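PDB 4PQH: glutathione transferase lambda1 from Populus trichocarpa, which probably conjugates glutathione to electrophilic substrates or acts as a thiol transferase, working as a monomeric plant enzyme of the Lambda class. Local coordinates for residues W43-C48 with D94-I99; L82-E87 with S101-P106. All blocks are in the same frame, centred on the assembly; numbering follows the deposited sequence.

Interaction 1: residues W43-C48 with D94-I99; sequences WITRNC and DLIKYI
Thr45 is the residue of segment 43-48 that meets both Ile96 and Ile99 of helix 92-102, and its two branches divide the work. The hydroxyl branch reaches Ile96: Thr45 OG1 lies 3.3 Å from Ile96 CG2 and 3.4 Å from Ile96 CB, the two side chains crossing at about a right angle. The methyl branch serves Ile99, with Thr45 CG2 3.9 Å from Ile99 CG2 and just as far from the backbone oxygen of Ile96. This division follows from the first torsion of Thr45 (chi1 -59°), which sets the methyl anti to the backbone N and leaves the hydroxyl beside that N. From there OG1 can hydrogen-bond to the backbone O of Arg41, one turn earlier, so a buried polar atom is satisfied within its own helix while hydrocarbon packs against it. The close approach of the CA atoms of Thr45 and Ile96, 6.0 Å apart, is consistent with the small size of the threonine. Ile96 and Ile99 also rest on Val42, which extends the apolar seam toward the start of helix 37-48. The pair belongs to the thioredoxin-like N-terminal domain of the glutathione transferase fold. Further out, Thr45 touches Leu170 and Ile173 of helix 170-190, while Ile99 packs on Leu82 of strand 81-84, placing the helix-helix contact between the sheet and the helical C-terminal part.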
loop_
_atom_site.group_PDB
_atom_site.type_symbol
_atom_site.label_atom_id
_atom_site.label_comp_id
_atom_site.label_asym_id
_atom_site.label_seq_id
_atom_site.Cartn_x
_atom_site.Cartn_y
_atom_site.Cartn_z
ATOM N N TRP A 43 -6.053 -0.701 0.526
ATOM C CA TRP A 43 -7.014 0.249 1.061
ATOM C C TRP A 43 -6.926 1.588 0.300
ATOM O O TRP A 43 -7.953 2.180 -0.071
ATOM C CB TRP A 43 -6.728 0.426 2.548
ATOM C CG TRP A 43 -7.641 1.326 3.311
ATOM C CD1 TRP A 43 -8.757 1.975 2.861
ATOM C CD2 TRP A 43 -7.500 1.677 4.690
ATOM N NE1 TRP A 43 -9.319 2.708 3.887
ATOM C CE2 TRP A 43 -8.561 2.541 5.017
ATOM C CE3 TRP A 43 -6.577 1.333 5.684
ATOM C CZ2 TRP A 43 -8.720 3.078 6.296
ATOM C CZ3 TRP A 43 -6.735 1.868 6.954
ATOM C CH2 TRP A 43 -7.798 2.729 7.248
ATOM N N ILE A 44 -5.707 2.069 0.060
ATOM C CA ILE A 44 -5.509 3.291 -0.727
ATOM C C ILE A 44 -6.088 3.119 -2.125
ATOM O O ILE A 44 -6.745 4.025 -2.644
ATOM C CB ILE A 44 -4.016 3.675 -0.850
ATOM C CG1 ILE A 44 -3.418 4.018 0.515
ATOM C CG2 ILE A 44 -3.874 4.870 -1.795
ATOM C CD1 ILE A 44 -1.905 3.907 0.537
ATOM N N THR A 45 -5.855 1.970 -2.745
ATOM C CA THR A 45 -6.370 1.717 -4.094
ATOM C C THR A 45 -7.891 1.804 -4.135
ATOM O O THR A 45 -8.466 2.488 -4.983
ATOM C CB THR A 45 -5.869 0.374 -4.640
ATOM O OG1 THR A 45 -4.437 0.390 -4.654
ATOM C CG2 THR A 45 -6.366 0.162 -6.072
ATOM N N ARG A 46 -8.543 1.137 -3.195
ATOM C CA ARG A 46 -9.983 1.233 -3.006
ATOM C C ARG A 46 -10.456 2.679 -2.925
ATOM O O ARG A 46 -11.355 3.090 -3.662
ATOM C CB ARG A 46 -10.375 0.468 -1.737
ATOM C CG ARG A 46 -11.747 0.794 -1.140
ATOM C CD ARG A 46 -11.812 0.184 0.266
ATOM N NE ARG A 46 -13.106 0.251 0.942
ATOM C CZ ARG A 46 -13.431 1.170 1.852
ATOM N NH1 ARG A 46 -12.578 2.140 2.160
ATOM N NH2 ARG A 46 -14.616 1.130 2.445
ATOM N N ASN A 47 -9.827 3.471 -2.063
ATOM C CA ASN A 47 -10.268 4.843 -1.871
ATOM C C ASN A 47 -10.031 5.702 -3.098
ATOM O O ASN A 47 -10.883 6.507 -3.465
ATOM C CB ASN A 47 -9.553 5.480 -0.692
ATOM C CG ASN A 47 -9.984 4.904 0.645
ATOM O OD1 ASN A 47 -10.782 3.966 0.720
ATOM N ND2 ASN A 47 -9.453 5.475 1.713
ATOM N N CYS A 48 -8.873 5.535 -3.729
ATOM C CA CYS A 48 -8.529 6.353 -4.892
ATOM C C CYS A 48 -9.473 6.101 -6.052
ATOM O O CYS A 48 -9.664 6.966 -6.909
ATOM C CB CYS A 48 -7.094 6.085 -5.331
ATOM S SG CYS A 48 -5.855 6.762 -4.230
ATOM N N ASP A 94 -0.364 -7.792 -6.277
ATOM C CA ASP A 94 -1.335 -8.420 -7.161
ATOM C C ASP A 94 -2.697 -7.761 -6.978
ATOM O O ASP A 94 -3.398 -7.483 -7.955
ATOM C CB ASP A 94 -1.447 -9.921 -6.882
ATOM C CG ASP A 94 -0.236 -10.694 -7.351
ATOM O OD1 ASP A 94 0.572 -10.131 -8.120
ATOM O OD2 ASP A 94 -0.102 -11.872 -6.960
ATOM N N LEU A 95 -3.060 -7.496 -5.726
ATOM C CA LEU A 95 -4.382 -6.967 -5.405
ATOM C C LEU A 95 -4.617 -5.543 -5.881
ATOM O O LEU A 95 -5.715 -5.224 -6.329
ATOM C CB LEU A 95 -4.650 -7.052 -3.904
ATOM C CG LEU A 95 -4.849 -8.460 -3.350
ATOM C CD1 LEU A 95 -5.215 -8.370 -1.881
ATOM C CD2 LEU A 95 -5.943 -9.147 -4.146
ATOM N N ILE A 96 -3.619 -4.675 -5.767
ATOM C CA ILE A 96 -3.817 -3.316 -6.260
ATOM C C ILE A 96 -4.005 -3.336 -7.781
ATOM O O ILE A 96 -4.840 -2.599 -8.315
ATOM C CB ILE A 96 -2.721 -2.327 -5.786
ATOM C CG1 ILE A 96 -1.370 -2.627 -6.438
ATOM C CG2 ILE A 96 -2.640 -2.314 -4.258
ATOM C CD1 ILE A 96 -0.244 -1.708 -5.954
ATOM N N LYS A 97 -3.279 -4.202 -8.481
ATOM C CA LYS A 97 -3.483 -4.356 -9.923
ATOM C C LYS A 97 -4.859 -4.940 -10.237
ATOM O O LYS A 97 -5.542 -4.488 -11.168
ATOM C CB LYS A 97 -2.378 -5.216 -10.543
ATOM C CG LYS A 97 -1.005 -4.566 -10.546
ATOM C CD LYS A 97 0.029 -5.512 -11.125
ATOM C CE LYS A 97 1.414 -4.891 -11.127
ATOM N NZ LYS A 97 2.453 -5.890 -11.497
ATOM N N TYR A 98 -5.278 -5.916 -9.442
ATOM C CA TYR A 98 -6.561 -6.572 -9.635
ATOM C C TYR A 98 -7.728 -5.609 -9.423
ATOM O O TYR A 98 -8.632 -5.530 -10.259
ATOM C CB TYR A 98 -6.680 -7.788 -8.706
ATOM C CG TYR A 98 -8.002 -8.497 -8.864
ATOM C CD1 TYR A 98 -8.174 -9.478 -9.832
ATOM C CD2 TYR A 98 -9.088 -8.167 -8.062
ATOM C CE1 TYR A 98 -9.392 -10.114 -9.987
ATOM C CE2 TYR A 98 -10.299 -8.794 -8.208
ATOM C CZ TYR A 98 -10.448 -9.769 -9.167
ATOM O OH TYR A 98 -11.660 -10.402 -9.304
ATOM N N ILE A 99 -7.709 -4.870 -8.320
ATOM C CA ILE A 99 -8.771 -3.908 -8.055
ATOM C C ILE A 99 -8.823 -2.845 -9.149
ATOM O O ILE A 99 -9.900 -2.477 -9.625
ATOM C CB ILE A 99 -8.627 -3.266 -6.658
ATOM C CG1 ILE A 99 -8.983 -4.303 -5.590
ATOM C CG2 ILE A 99 -9.527 -2.029 -6.539
ATOM C CD1 ILE A 99 -8.792 -3.820 -4.180
#

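Interaction 2: residues L82-E87 with S101-P106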
loop_
_atom_site.group_PDB
_atom_site.type_symbol
_atom_site.label_atom_id
_atom_site.label_comp_id
_atom_site.label_asym_id
_atom_site.label_seq_id
_atom_site.Cartn_x
_atom_site.Cartn_y
_atom_site.Cartn_z
ATOM N N LEU A 82 -8.496 -10.248 -0.499
ATOM C CA LEU A 82 -9.684 -9.674 -1.109
ATOM C C LEU A 82 -10.635 -10.791 -1.483
ATOM O O LEU A 82 -10.270 -11.701 -2.232
ATOM C CB LEU A 82 -9.314 -8.877 -2.360
ATOM C CG LEU A 82 -10.487 -8.214 -3.089
ATOM C CD1 LEU A 82 -11.066 -7.076 -2.256
ATOM C CD2 LEU A 82 -10.058 -7.730 -4.464
ATOM N N GLU A 83 -11.848 -10.714 -0.939
ATOM C CA GLU A 83 -12.932 -11.624 -1.261
ATOM C C GLU A 83 -13.793 -10.941 -2.310
ATOM O O GLU A 83 -14.399 -9.897 -2.049
ATOM C CB GLU A 83 -13.752 -11.893 -0.003
ATOM C CG GLU A 83 -14.986 -12.738 -0.203
ATOM C CD GLU A 83 -15.878 -12.734 1.024
ATOM O OE1 GLU A 83 -15.395 -12.330 2.102
ATOM O OE2 GLU A 83 -17.060 -13.122 0.913
ATOM N N HIS A 84 -13.835 -11.525 -3.503
ATOM C CA HIS A 84 -14.557 -10.929 -4.617
ATOM C C HIS A 84 -14.913 -12.028 -5.605
ATOM O O HIS A 84 -14.058 -12.832 -5.972
ATOM C CB HIS A 84 -13.691 -9.860 -5.297
ATOM C CG HIS A 84 -14.367 -9.168 -6.441
ATOM N ND1 HIS A 84 -15.525 -8.433 -6.286
ATOM C CD2 HIS A 84 -14.049 -9.096 -7.753
ATOM C CE1 HIS A 84 -15.891 -7.943 -7.455
ATOM N NE2 HIS A 84 -15.015 -8.331 -8.365
ATOM N N ASN A 85 -16.176 -12.066 -6.019
ATOM C CA ASN A 85 -16.648 -13.040 -7.003
ATOM C C ASN A 85 -16.242 -14.480 -6.701
ATOM O O ASN A 85 -15.683 -15.165 -7.560
ATOM C CB ASN A 85 -16.179 -12.660 -8.412
ATOM C CG ASN A 85 -16.849 -11.408 -8.935
ATOM O OD1 ASN A 85 -17.909 -11.006 -8.453
ATOM N ND2 ASN A 85 -16.238 -10.787 -9.935
ATOM N N ASN A 86 -16.512 -14.921 -5.475
ATOM C CA ASN A 86 -16.277 -16.306 -5.068
ATOM C C ASN A 86 -14.816 -16.748 -5.134
ATOM O O ASN A 86 -14.515 -17.916 -5.381
ATOM C CB ASN A 86 -17.160 -17.263 -5.876
ATOM C CG ASN A 86 -18.625 -16.889 -5.814
ATOM O OD1 ASN A 86 -19.164 -16.617 -4.740
ATOM N ND2 ASN A 86 -19.278 -16.861 -6.971
ATOM N N GLU A 87 -13.911 -15.805 -4.915
ATOM C CA GLU A 87 -12.501 -16.127 -4.808
ATOM C C GLU A 87 -11.911 -15.204 -3.759
ATOM O O GLU A 87 -12.269 -14.032 -3.693
ATOM C CB GLU A 87 -11.791 -15.938 -6.155
ATOM C CG GLU A 87 -10.315 -16.342 -6.154
ATOM C CD GLU A 87 -9.635 -16.121 -7.501
ATOM O OE1 GLU A 87 -10.348 -15.959 -8.515
ATOM O OE2 GLU A 87 -8.384 -16.109 -7.542
ATOM N N SER A 101 -8.227 -3.087 -12.175
ATOM C CA SER A 101 -8.673 -3.613 -13.455
ATOM C C SER A 101 -9.985 -4.380 -13.395
ATOM O O SER A 101 -10.401 -4.964 -14.393
ATOM C CB SER A 101 -7.582 -4.481 -14.081
ATOM O OG SER A 101 -7.335 -5.627 -13.293
ATOM N N HIS A 102 -10.648 -4.369 -12.243
ATOM C CA HIS A 102 -11.890 -5.118 -12.095
ATOM C C HIS A 102 -12.986 -4.325 -11.420
ATOM O O HIS A 102 -14.041 -4.865 -11.113
ATOM C CB HIS A 102 -11.657 -6.412 -11.309
ATOM C CG HIS A 102 -10.917 -7.455 -12.082
ATOM N ND1 HIS A 102 -9.545 -7.456 -12.205
ATOM C CD2 HIS A 102 -11.361 -8.515 -12.799
ATOM C CE1 HIS A 102 -9.173 -8.480 -12.953
ATOM N NE2 HIS A 102 -10.258 -9.138 -13.327
ATOM N N PHE A 103 -12.731 -3.043 -11.182
ATOM C CA PHE A 103 -13.718 -2.176 -10.562
ATOM C C PHE A 103 -13.755 -0.841 -11.289
ATOM O O PHE A 103 -12.803 -0.469 -11.970
ATOM C CB PHE A 103 -13.386 -1.938 -9.085
ATOM C CG PHE A 103 -13.498 -3.163 -8.221
ATOM C CD1 PHE A 103 -12.458 -4.075 -8.149
ATOM C CD2 PHE A 103 -14.641 -3.395 -7.476
ATOM C CE1 PHE A 103 -12.556 -5.200 -7.348
ATOM C CE2 PHE A 103 -14.748 -4.517 -6.679
ATOM C CZ PHE A 103 -13.702 -5.419 -6.613
ATOM N N ASP A 104 -14.858 -0.124 -11.116
ATOM C CA ASP A 104 -15.031 1.199 -11.698
ATOM C C ASP A 104 -14.150 2.220 -10.970
ATOM O O ASP A 104 -13.490 1.908 -9.967
ATOM C CB ASP A 104 -16.516 1.593 -11.622
ATOM C CG ASP A 104 -16.942 2.585 -12.704
ATOM O OD1 ASP A 104 -16.085 3.214 -13.354
ATOM O OD2 ASP A 104 -18.168 2.749 -12.874
ATOM N N GLY A 105 -14.148 3.447 -11.471
ATOM C CA GLY A 105 -13.341 4.506 -10.901
ATOM C C GLY A 105 -12.197 4.827 -11.837
ATOM O O GLY A 105 -11.975 4.110 -12.809
ATOM N N PRO A 106 -11.466 5.914 -11.557
ATOM C CA PRO A 106 -10.349 6.308 -12.422
ATOM C C PRO A 106 -9.291 5.221 -12.546
ATOM O O PRO A 106 -8.982 4.528 -11.570
ATOM C CB PRO A 106 -9.768 7.541 -11.722
ATOM C CG PRO A 106 -10.281 7.478 -10.331
ATOM C CD PRO A 106 -11.640 6.840 -10.432
HETATM O O HOH W 1 -15.220 -7.369 -11.124
#
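His84 presents one face of its imidazole to the end of the Phe103 ring, and the path from its CB shows how. The chain leaves the backbone with CG anti to N (chi1 -179°), carrying the ring toward segment 101-106, at the end of helix 92-102. His84 CG is 3.8 Å from Phe103 CZ, which sits over the centre of the imidazole, and His84 CD2 is 3.9 Å from the same Phe103 CZ. ND1 also lies near CZ, but its hydrogen bond is to Thr28 OG1 on the neighbouring strand 28-32. His84 CE1 makes the closest approach, 3.4 Å from Phe103 CZ. At the far end, His84 NE2 is hydrogen-bonded to a water in the ring plane, 2.9 Å from its oxygen, and that water donates to the backbone O of His102. The ring planes are inclined at 40°, an oblique aromatic pair, while Asn85 CG lies over the opposite imidazole face, toward the rim. With an alanine here, Thr28 OG1 and the water would probably lose their histidine partner, and the end of the Phe103 ring its cover. The contact is thus mixed in character: apolar packing covers a ring face, while hydrogen bonds at both nitrogens fix how the imidazole is turned about its CB-CG bond.

Overall arrangement
Read from the N terminus, the chain runs through helix 37-48, passes strand 55-59 and helix 67-73, enters the hairpin of strands 81-84 and 87-90, and then turns into helix 92-102. Interaction 1 closes the longer loop, with 45 residues between its segments; interaction 2 closes a short one of 13 residues. The two cross rather than nest, because segment 82-87 falls inside the first loop and 101-106 beyond its end. Helix 92-102 serves both: its middle meets a neighbouring helix and its C-terminal end leads back to the sheet. Tyr98, on helix 92-102, bridges them by touching Leu82 and His84 of strand 81-84, joining helix pair and hairpin within one thioredoxin-like domain.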